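Local coordinates for protein eukaryotic translation initiation factor 5A-2 (Arabidopsis thaliana, PDB 3HKS) that promotes translation elongation and termination, binding between the exit and peptidyl sites of the ribosome to rescue ribosomes stalled on polyproline and other difficult motifs, at residues G32-G37 with H86-P91; K43-K48 with K76-I81; Y98-I103 with G107-L112; V146-S151 with E155-V160. All blocks are in the same frame, centred on the assembly; numbering follows the deposited sequence.

Contact 1: G32-G37 with H86-P91; sequences GNIRKG and HNCDVP. With EDO (1,2-ethanediol), chain C.
C88 and V90 present alternate side chains of strand 87-91 to I34, a small apolar closure in the SH3-like N-terminal barrel. It illustrates how a loop can be pinned to a strand by one branched residue. At the start of the segment, H86 pairs through its backbone with A31, bringing the strand alongside the chain that leads into the loop. C88 follows, its CB 4.2 Å from I34 CD1, while F67 packs against both residues. The next residue, D89, starts its side chain away from the loop and pairs through its backbone with V41. V90 then makes the tighter meeting: its CG2 lies 3.6 Å from the same I34 CD1, as the two side chains slide past each other in opposite directions. I34 reaches both partners because CG1 sits beside its backbone N and the chain bends again at chi2 (-74°), carrying CD1 toward the strand. The other branch, CG2, faces a bound ethanediol, probably from the crystallisation liquor, whose O1 accepts a nearly straight bond from R35 N (2.9 Å, 171°). R35 folds back over the loop, where NH1 serves two carbonyls, G32 O at 2.9 Å and I34 O at 3.1 Å. Both bonds approach from above the carbonyl planes, and N33 O lies 3.7 Å above one face of the R35 guanidinium, offset toward its rim.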
# COMPACT_ATOMS: atom_id res chain seq x y z
N GLY A 32 3.61 10.51 -19.27
CA GLY A 32 2.87 9.94 -20.40
C GLY A 32 2.74 8.42 -20.37
O GLY A 32 1.91 7.84 -21.08
N ASN A 33 3.55 7.77 -19.54
CA ASN A 33 3.48 6.30 -19.38
C ASN A 33 2.60 5.85 -18.21
O ASN A 33 2.30 4.68 -18.10
CB ASN A 33 4.89 5.71 -19.23
CG ASN A 33 5.54 5.40 -20.57
OD1 ASN A 33 4.97 4.69 -21.40
ND2 ASN A 33 6.74 5.92 -20.78
N ILE A 34 2.20 6.78 -17.36
CA ILE A 34 1.33 6.48 -16.22
C ILE A 34 -0.09 6.15 -16.68
O ILE A 34 -0.67 6.84 -17.53
CB ILE A 34 1.29 7.63 -15.17
CG1 ILE A 34 2.70 8.13 -14.81
CG2 ILE A 34 0.47 7.21 -13.92
CD1 ILE A 34 3.50 7.24 -13.94
N ARG A 35 -0.64 5.08 -16.10
CA ARG A 35 -1.95 4.57 -16.47
C ARG A 35 -2.87 4.48 -15.25
O ARG A 35 -2.41 4.31 -14.11
CB ARG A 35 -1.83 3.20 -17.12
CG ARG A 35 -1.07 3.17 -18.45
CD ARG A 35 -1.86 3.80 -19.61
NE ARG A 35 -1.06 3.83 -20.84
CZ ARG A 35 -0.31 4.86 -21.23
NH1 ARG A 35 -0.26 5.98 -20.51
NH2 ARG A 35 0.39 4.77 -22.35
N LYS A 36 -4.17 4.62 -15.51
CA LYS A 36 -5.21 4.40 -14.51
C LYS A 36 -5.00 3.02 -13.87
O LYS A 36 -4.82 2.03 -14.57
CB LYS A 36 -6.59 4.49 -15.18
CG LYS A 36 -7.77 4.39 -14.21
CD LYS A 36 -9.11 4.36 -14.96
CE LYS A 36 -10.28 3.92 -14.06
NZ LYS A 36 -11.59 3.88 -14.81
N GLY A 37 -4.99 2.98 -12.55
CA GLY A 37 -4.73 1.73 -11.83
C GLY A 37 -3.28 1.57 -11.38
O GLY A 37 -2.99 0.71 -10.54
N HIS A 86 7.94 14.88 -18.66
CA HIS A 86 8.63 14.92 -17.37
C HIS A 86 8.38 13.61 -16.62
O HIS A 86 7.36 12.95 -16.83
CB HIS A 86 8.14 16.09 -16.48
CG HIS A 86 8.69 17.44 -16.86
ND1 HIS A 86 9.09 17.77 -18.13
CD2 HIS A 86 8.86 18.56 -16.11
CE1 HIS A 86 9.50 19.03 -18.16
NE2 HIS A 86 9.37 19.53 -16.94
N ASN A 87 9.30 13.23 -15.74
CA ASN A 87 9.12 12.05 -14.89
C ASN A 87 8.21 12.33 -13.73
O ASN A 87 8.27 13.39 -13.12
CB ASN A 87 10.44 11.53 -14.31
CG ASN A 87 11.36 11.00 -15.34
OD1 ASN A 87 10.92 10.44 -16.33
ND2 ASN A 87 12.65 11.18 -15.13
N CYS A 88 7.36 11.36 -13.43
CA CYS A 88 6.73 11.28 -12.12
C CYS A 88 7.63 10.40 -11.26
O CYS A 88 8.43 9.63 -11.78
CB CYS A 88 5.35 10.64 -12.25
SG CYS A 88 4.20 11.69 -13.10
N ASP A 89 7.53 10.55 -9.96
CA ASP A 89 8.01 9.53 -9.04
C ASP A 89 6.91 8.50 -8.84
O ASP A 89 5.79 8.84 -8.52
CB ASP A 89 8.41 10.14 -7.71
CG ASP A 89 9.67 10.95 -7.81
OD1 ASP A 89 10.62 10.49 -8.48
OD2 ASP A 89 9.71 12.03 -7.21
N VAL A 90 7.23 7.24 -9.08
CA VAL A 90 6.28 6.15 -8.89
C VAL A 90 6.70 5.35 -7.66
O VAL A 90 7.81 4.85 -7.60
CB VAL A 90 6.19 5.24 -10.13
CG1 VAL A 90 5.23 4.06 -9.87
CG2 VAL A 90 5.74 6.04 -11.36
N PRO A 91 5.80 5.20 -6.66
CA PRO A 91 6.19 4.45 -5.46
C PRO A 91 6.12 2.94 -5.71
O PRO A 91 5.24 2.47 -6.43
CB PRO A 91 5.13 4.87 -4.44
CG PRO A 91 3.88 5.09 -5.27
CD PRO A 91 4.40 5.67 -6.59
C1 EDO C . 1.32 2.49 -15.02
O1 EDO C . 1.07 3.65 -14.22
C2 EDO C . 2.63 2.70 -15.76
O2 EDO C . 2.88 1.61 -16.66

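Contact 2: K43-K48 with K76-I81; sequences KNRPCK and KKLEDI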
# COMPACT_ATOMS: atom_id res chain seq x y z
N LYS A 43 2.77 14.98 -3.50
CA LYS A 43 3.04 15.58 -2.18
C LYS A 43 3.59 14.55 -1.19
O LYS A 43 3.15 14.48 -0.03
CB LYS A 43 1.78 16.25 -1.61
CG LYS A 43 0.95 17.07 -2.61
CD LYS A 43 1.17 18.56 -2.48
CE LYS A 43 0.23 19.16 -1.43
NZ LYS A 43 -1.22 19.04 -1.83
N ASN A 44 4.56 13.76 -1.67
CA ASN A 44 5.24 12.71 -0.91
C ASN A 44 4.31 11.60 -0.39
O ASN A 44 4.62 10.92 0.58
CB ASN A 44 6.12 13.32 0.20
CG ASN A 44 7.37 12.46 0.52
OD1 ASN A 44 7.66 12.20 1.70
ND2 ASN A 44 8.12 12.04 -0.51
N ARG A 45 3.17 11.42 -1.06
CA ARG A 45 2.18 10.41 -0.68
C ARG A 45 1.99 9.39 -1.80
O ARG A 45 1.86 9.77 -2.95
CB ARG A 45 0.82 11.06 -0.33
CG ARG A 45 0.84 12.00 0.88
CD ARG A 45 1.24 11.28 2.18
NE ARG A 45 0.38 10.12 2.41
CZ ARG A 45 0.64 9.13 3.26
NH1 ARG A 45 1.75 9.14 3.99
NH2 ARG A 45 -0.22 8.13 3.38
N PRO A 46 2.02 8.10 -1.47
CA PRO A 46 1.76 7.08 -2.51
C PRO A 46 0.27 6.99 -2.84
O PRO A 46 -0.54 6.74 -1.96
CB PRO A 46 2.29 5.78 -1.88
CG PRO A 46 2.19 6.02 -0.35
CD PRO A 46 2.32 7.51 -0.14
N CYS A 47 -0.08 7.21 -4.11
CA CYS A 47 -1.48 7.25 -4.51
C CYS A 47 -1.74 6.32 -5.67
O CYS A 47 -0.88 6.15 -6.52
CB CYS A 47 -1.91 8.67 -4.88
SG CYS A 47 -1.49 9.93 -3.69
N LYS A 48 -2.94 5.74 -5.71
CA LYS A 48 -3.35 4.95 -6.87
C LYS A 48 -4.07 5.86 -7.85
O LYS A 48 -4.96 6.60 -7.47
CB LYS A 48 -4.27 3.79 -6.49
CG LYS A 48 -4.85 3.08 -7.72
CD LYS A 48 -5.59 1.81 -7.41
CE LYS A 48 -4.71 0.62 -7.79
NZ LYS A 48 -5.50 -0.59 -8.13
N LYS A 76 -7.43 9.80 0.89
CA LYS A 76 -7.60 11.17 0.42
C LYS A 76 -7.28 11.30 -1.07
O LYS A 76 -6.35 10.68 -1.58
CB LYS A 76 -6.76 12.14 1.25
CG LYS A 76 -7.31 12.34 2.67
CD LYS A 76 -6.32 13.12 3.55
CE LYS A 76 -6.88 13.35 4.96
NZ LYS A 76 -5.94 14.20 5.76
N LYS A 77 -8.09 12.10 -1.77
CA LYS A 77 -7.90 12.37 -3.18
C LYS A 77 -6.84 13.44 -3.36
O LYS A 77 -6.90 14.48 -2.69
CB LYS A 77 -9.22 12.82 -3.82
CG LYS A 77 -9.11 13.28 -5.28
CD LYS A 77 -10.47 13.27 -5.97
CE LYS A 77 -11.25 14.55 -5.70
NZ LYS A 77 -12.70 14.40 -6.08
N LEU A 78 -5.86 13.18 -4.23
CA LEU A 78 -4.84 14.18 -4.56
C LEU A 78 -4.74 14.34 -6.07
O LEU A 78 -5.15 13.46 -6.82
CB LEU A 78 -3.47 13.83 -3.95
CG LEU A 78 -3.30 13.96 -2.43
CD1 LEU A 78 -2.13 13.14 -1.95
CD2 LEU A 78 -3.13 15.42 -1.99
N GLU A 79 -4.20 15.47 -6.52
CA GLU A 79 -4.14 15.77 -7.96
C GLU A 79 -2.81 16.39 -8.35
O GLU A 79 -2.14 17.02 -7.54
CB GLU A 79 -5.29 16.71 -8.37
CG GLU A 79 -6.69 16.17 -8.15
CD GLU A 79 -7.77 17.19 -8.50
OE1 GLU A 79 -8.28 17.87 -7.58
OE2 GLU A 79 -8.11 17.32 -9.70
N ASP A 80 -2.45 16.23 -9.62
CA ASP A 80 -1.24 16.83 -10.16
C ASP A 80 -1.46 17.07 -11.65
O ASP A 80 -2.24 16.37 -12.29
CB ASP A 80 -0.04 15.88 -9.95
CG ASP A 80 1.27 16.61 -9.64
OD1 ASP A 80 1.32 17.86 -9.74
OD2 ASP A 80 2.26 15.91 -9.29
N ILE A 81 -0.78 18.09 -12.19
CA ILE A 81 -0.67 18.26 -13.64
C ILE A 81 0.82 18.22 -13.98
O ILE A 81 1.61 19.00 -13.42
CB ILE A 81 -1.31 19.57 -14.14
CG1 ILE A 81 -2.82 19.59 -13.84
CG2 ILE A 81 -1.09 19.73 -15.66
CD1 ILE A 81 -3.48 20.97 -14.06
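L78 reaches from strand 77-81 toward C47, R45 and K43, joining two strands of the SH3-like N-terminal barrel that are not direct neighbours. Strand 64-71 runs between them, pairing through its backbone with K48 on one flank and with L78 and D80 on the other; P46 pairs with I72, just past its end. One leucine therefore illustrates how side chains tie a sheet together beyond its hydrogen-bonded neighbours. Its CB starts toward the opposing segment, and CG stands beside the backbone N and anti to the carbonyl carbon (chi1 -71°), so that the fork opens over C47 and the turn before it. From CG the branches part. CD1 meets the strand: C47 SG lies 3.7 Å away, and R45 CB approaches the same methyl at 4.0 Å. CD2 faces the turn instead, with K43 NZ 4.1 Å from it. The two side chains cross obliquely, and the lysine, bent at chi2, chi3 and chi4, curls back toward the leucine. K43 and N44 both have left-handed backbone angles, as suits the tight link between strands 39-42 and 45-55. R45 lends L78 just its CB, while its bent chain continues to salt bridges with D71 through NE and with E154 through NH1. P46 CD lies 4.1 Å above the centre of one face of the R45 guanidinium.

Contact 3: Y98-I103 with G107-L112; sequences YQLIDI and GFVSLL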
# COMPACT_ATOMS: atom_id res chain seq x y z
N TYR A 98 2.15 -12.85 5.83
CA TYR A 98 2.95 -13.42 6.92
C TYR A 98 2.07 -14.24 7.86
O TYR A 98 0.93 -13.87 8.14
CB TYR A 98 3.57 -12.31 7.76
CG TYR A 98 4.37 -11.26 7.05
CD1 TYR A 98 3.75 -10.18 6.44
CD2 TYR A 98 5.77 -11.32 7.03
CE1 TYR A 98 4.49 -9.19 5.81
CE2 TYR A 98 6.52 -10.33 6.40
CZ TYR A 98 5.87 -9.27 5.79
OH TYR A 98 6.59 -8.28 5.15
N GLN A 99 2.62 -15.31 8.41
CA GLN A 99 1.95 -16.03 9.49
C GLN A 99 2.11 -15.26 10.81
O GLN A 99 3.20 -14.76 11.11
CB GLN A 99 2.52 -17.45 9.61
CG GLN A 99 2.38 -18.27 8.33
CD GLN A 99 3.24 -19.52 8.32
OE1 GLN A 99 3.09 -20.40 9.17
NE2 GLN A 99 4.16 -19.61 7.35
N LEU A 100 1.02 -15.16 11.56
CA LEU A 100 1.01 -14.49 12.85
C LEU A 100 1.54 -15.42 13.95
O LEU A 100 1.01 -16.51 14.15
CB LEU A 100 -0.41 -14.02 13.18
CG LEU A 100 -0.65 -13.33 14.53
CD1 LEU A 100 0.00 -11.95 14.54
CD2 LEU A 100 -2.15 -13.25 14.87
N ILE A 101 2.59 -14.99 14.65
CA ILE A 101 3.20 -15.79 15.71
C ILE A 101 3.15 -15.12 17.10
O ILE A 101 3.54 -15.73 18.10
CB ILE A 101 4.65 -16.26 15.32
CG1 ILE A 101 5.55 -15.08 14.93
CG2 ILE A 101 4.58 -17.31 14.18
CD1 ILE A 101 7.00 -15.46 14.67
N ASP A 102 2.66 -13.89 17.16
CA ASP A 102 2.39 -13.23 18.46
C ASP A 102 1.61 -11.94 18.36
O ASP A 102 1.70 -11.21 17.37
CB ASP A 102 3.68 -12.98 19.26
CG ASP A 102 3.40 -12.65 20.73
OD1 ASP A 102 2.33 -13.04 21.25
OD2 ASP A 102 4.24 -12.00 21.36
N ILE A 103 0.81 -11.69 19.39
CA ILE A 103 0.25 -10.38 19.66
C ILE A 103 0.67 -10.05 21.08
O ILE A 103 0.26 -10.74 22.04
CB ILE A 103 -1.31 -10.33 19.50
CG1 ILE A 103 -1.74 -10.77 18.10
CG2 ILE A 103 -1.84 -8.93 19.82
CD1 ILE A 103 -3.23 -11.03 17.96
N GLY A 107 0.21 -4.41 22.08
CA GLY A 107 -0.41 -4.23 20.78
C GLY A 107 0.49 -4.41 19.58
O GLY A 107 0.08 -4.13 18.47
N PHE A 108 1.72 -4.87 19.80
CA PHE A 108 2.60 -5.19 18.69
C PHE A 108 2.26 -6.58 18.14
O PHE A 108 1.70 -7.43 18.83
CB PHE A 108 4.08 -5.10 19.08
CG PHE A 108 4.62 -3.69 19.14
CD1 PHE A 108 5.09 -3.05 17.98
CD2 PHE A 108 4.67 -2.99 20.34
CE1 PHE A 108 5.58 -1.75 18.02
CE2 PHE A 108 5.17 -1.68 20.41
CZ PHE A 108 5.63 -1.06 19.24
N VAL A 109 2.60 -6.78 16.88
CA VAL A 109 2.34 -8.02 16.19
C VAL A 109 3.69 -8.64 15.79
O VAL A 109 4.61 -7.92 15.36
CB VAL A 109 1.38 -7.75 15.01
CG1 VAL A 109 1.33 -8.88 14.05
CG2 VAL A 109 -0.04 -7.46 15.54
N SER A 110 3.82 -9.95 15.99
CA SER A 110 5.01 -10.66 15.55
C SER A 110 4.65 -11.54 14.38
O SER A 110 3.71 -12.34 14.44
CB SER A 110 5.62 -11.47 16.69
OG SER A 110 6.81 -12.11 16.28
N LEU A 111 5.39 -11.36 13.29
CA LEU A 111 5.08 -12.00 12.02
C LEU A 111 6.26 -12.86 11.57
O LEU A 111 7.42 -12.47 11.70
CB LEU A 111 4.74 -10.95 10.96
CG LEU A 111 3.52 -10.05 11.20
CD1 LEU A 111 3.37 -8.96 10.10
CD2 LEU A 111 2.23 -10.88 11.31
N LEU A 112 5.94 -14.04 11.06
CA LEU A 112 6.95 -14.96 10.56
C LEU A 112 7.28 -14.63 9.10
O LEU A 112 6.41 -14.50 8.25
CB LEU A 112 6.54 -16.42 10.72
CG LEU A 112 7.51 -17.53 10.28
CD1 LEU A 112 8.84 -17.54 11.07
CD2 LEU A 112 6.84 -18.90 10.38
O HOH W 1 5.16 -16.40 6.89
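Strands 98-103 and 109-112 run antiparallel (162° between their directions) as a beta hairpin of the OB-fold domain, with a classic beta bulge where I101 and D102 both face S110. The bulge is a worked case of one carbonyl serving two amides: S110 O accepts from I101 N at 2.9 Å and, less straight, from D102 N at 3.3 Å, both arriving from the same face of its plane. I101 is the extra residue, and its side chain leans over the partner strand. With CG1 between its backbone N and carbonyl carbon (chi1 55°), that atom lies 3.3 Å from S110 O, while CG2 packs on L112 CB. The S110 hydroxyl has its polar partner in D120. On the face of the sheet that carries L100, V109 and L111, L100 and V109 cross at about a right angle, and L100 CD1 presses to 3.4 Å from V109 CG1, tighter than usual contact. L111 crosses Y98 similarly. Its CD1 makes an off-centre CH-pi approach, 4.3 Å from the Y98 ring centroid, while L112 O sits at the ring edge, near its plane, 3.5 Å from CD2. A water links L112 O (2.6 Å) to Q99 N. L100 and V109 pack on M134 of helix 128-139, which closes this side, while Y98 and L111 rest on V148 of strand 142-151. Strand 118-119 flanks the hairpin through the backbone pairing of L111 with K119.

Contact 4: V146-S151 with E155-V160; sequences VSVMSS and EQICAV. With EDO (1,2-ethanediol), chain F.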
# COMPACT_ATOMS: atom_id res chain seq x y z
N VAL A 146 -1.59 -12.85 7.68
CA VAL A 146 -1.82 -11.41 7.71
C VAL A 146 -1.20 -10.81 6.45
O VAL A 146 -0.01 -11.02 6.19
CB VAL A 146 -1.16 -10.79 8.99
CG1 VAL A 146 -1.29 -9.27 9.02
CG2 VAL A 146 -1.76 -11.40 10.26
N SER A 147 -2.01 -10.09 5.68
CA SER A 147 -1.52 -9.35 4.50
C SER A 147 -1.11 -7.93 4.88
O SER A 147 -1.86 -7.23 5.54
CB SER A 147 -2.58 -9.30 3.40
OG SER A 147 -3.06 -10.59 3.08
N VAL A 148 0.09 -7.54 4.46
CA VAL A 148 0.62 -6.21 4.75
C VAL A 148 0.83 -5.45 3.44
O VAL A 148 1.48 -5.95 2.51
CB VAL A 148 1.95 -6.29 5.56
CG1 VAL A 148 2.55 -4.89 5.76
CG2 VAL A 148 1.74 -7.00 6.92
N MET A 149 0.26 -4.25 3.36
CA MET A 149 0.53 -3.35 2.23
C MET A 149 1.60 -2.34 2.63
O MET A 149 1.49 -1.69 3.66
CB MET A 149 -0.75 -2.64 1.77
CG MET A 149 -0.60 -1.97 0.37
SD MET A 149 -2.13 -1.20 -0.18
CE MET A 149 -2.35 0.09 1.03
N SER A 150 2.65 -2.24 1.83
CA SER A 150 3.75 -1.34 2.15
C SER A 150 4.15 -0.43 0.98
O SER A 150 4.20 -0.86 -0.17
CB SER A 150 4.97 -2.12 2.65
OG SER A 150 5.48 -2.93 1.62
N SER A 151 4.42 0.83 1.30
CA SER A 151 4.88 1.80 0.32
C SER A 151 5.51 2.96 1.05
O SER A 151 4.94 3.47 2.01
CB SER A 151 3.71 2.30 -0.55
OG SER A 151 4.16 2.97 -1.71
N GLU A 155 3.35 1.12 6.32
CA GLU A 155 2.82 -0.23 6.22
C GLU A 155 1.47 -0.31 6.91
O GLU A 155 1.24 0.32 7.95
CB GLU A 155 3.79 -1.26 6.82
CG GLU A 155 5.14 -1.31 6.11
CD GLU A 155 6.01 -2.47 6.54
OE1 GLU A 155 6.54 -2.44 7.67
OE2 GLU A 155 6.19 -3.40 5.74
N GLN A 156 0.58 -1.10 6.32
CA GLN A 156 -0.74 -1.26 6.84
C GLN A 156 -1.17 -2.71 6.71
O GLN A 156 -1.07 -3.29 5.62
CB GLN A 156 -1.70 -0.35 6.07
CG GLN A 156 -3.11 -0.30 6.62
CD GLN A 156 -3.92 0.84 6.03
OE1 GLN A 156 -4.81 0.62 5.22
NE2 GLN A 156 -3.60 2.07 6.43
N ILE A 157 -1.63 -3.28 7.82
CA ILE A 157 -2.27 -4.60 7.79
C ILE A 157 -3.62 -4.42 7.10
O ILE A 157 -4.45 -3.66 7.57
CB ILE A 157 -2.41 -5.23 9.21
CG1 ILE A 157 -1.03 -5.61 9.76
CG2 ILE A 157 -3.37 -6.45 9.17
CD1 ILE A 157 -0.99 -5.92 11.31
N CYS A 158 -3.81 -5.11 5.99
CA CYS A 158 -4.95 -4.85 5.10
C CYS A 158 -5.89 -6.06 4.91
O CYS A 158 -7.00 -5.90 4.39
CB CYS A 158 -4.44 -4.32 3.74
SG CYS A 158 -3.47 -5.56 2.79
N ALA A 159 -5.46 -7.25 5.32
CA ALA A 159 -6.32 -8.44 5.29
C ALA A 159 -5.89 -9.48 6.32
O ALA A 159 -4.73 -9.52 6.71
CB ALA A 159 -6.35 -9.06 3.89
N VAL A 160 -6.84 -10.30 6.76
CA VAL A 160 -6.59 -11.36 7.72
C VAL A 160 -7.40 -12.59 7.32
O VAL A 160 -8.59 -12.49 7.06
CB VAL A 160 -6.97 -10.94 9.17
CG1 VAL A 160 -6.77 -12.11 10.17
CG2 VAL A 160 -6.17 -9.71 9.61
C1 EDO F . 0.43 -1.39 11.31
O1 EDO F . 1.09 -0.71 12.40
C2 EDO F . -1.08 -1.24 11.44
O2 EDO F . -1.75 -1.59 10.21
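The carboxylate of E155 is the flat group that touches the opposing strand: V148 CG1 stands well off its plane, 3.9 Å from OE2, whereas S150 CB lies close to the plane and 3.6 Å from the same oxygen. Both neighbours are carbon; the charge is met by a salt bridge from OE1 to K119. The extended E155 chain also lays CG along S150 CB. The second flat group, the amide of Q156, belongs to a side chain that leaves the sheet on the other face, with M149, and both of these residues touch F73. Between the side chains runs an antiparallel hairpin of the OB-fold domain, an example of regular pairing interrupted by a bulge. M149 and Q156 bond in both directions, Q156 N lying in the carbonyl plane of M149 O at 2.9 Å. Further on, S147 faces two residues, receiving C158 N at its O (2.9 Å) and giving its N to A159 O (3.0 Å). C158 occupies the extra position, and its SG, set between its own backbone N and carbonyl carbon (chi1 66°), tucks 3.6 Å from S147 O. On the E155 face, I157 CG2 meets V146 CG1 at 3.5 Å, and I157 N donates to O2 of an ethanediol, probably from crystallisation, that K123 N also binds. V146 and V160 pack against M134 of helix 128-139. V146 and V148 meet L111 of strand 109-112, and strand 87-103 pairs with the outer side of strand 142-151 through Y98, V96 and N94.

In the fold
Two barrels share one long strand, 87-103: contact 1 uses its start and contact 3 its end, with centres about 34 Å apart. Contacts 1 and 2 belong to the SH3-like domain, contact 2 nested within the chain loop that contact 1 closes. Contacts 3 and 4 are adjacent hairpins of the OB-fold domain, their centres about 12 Å apart, joined by a probable hydrogen bond from V146 N to Y98 O (2.8 Å). Among the points where the domains meet is S151, whose OG packs against P46 CB (3.4 Å) and P91 CB (3.5 Å), linking contact 4 to contacts 2 and 1. K59, the hypusine position by similarity, is unmodified here and lies between strands 45-55 and 64-71.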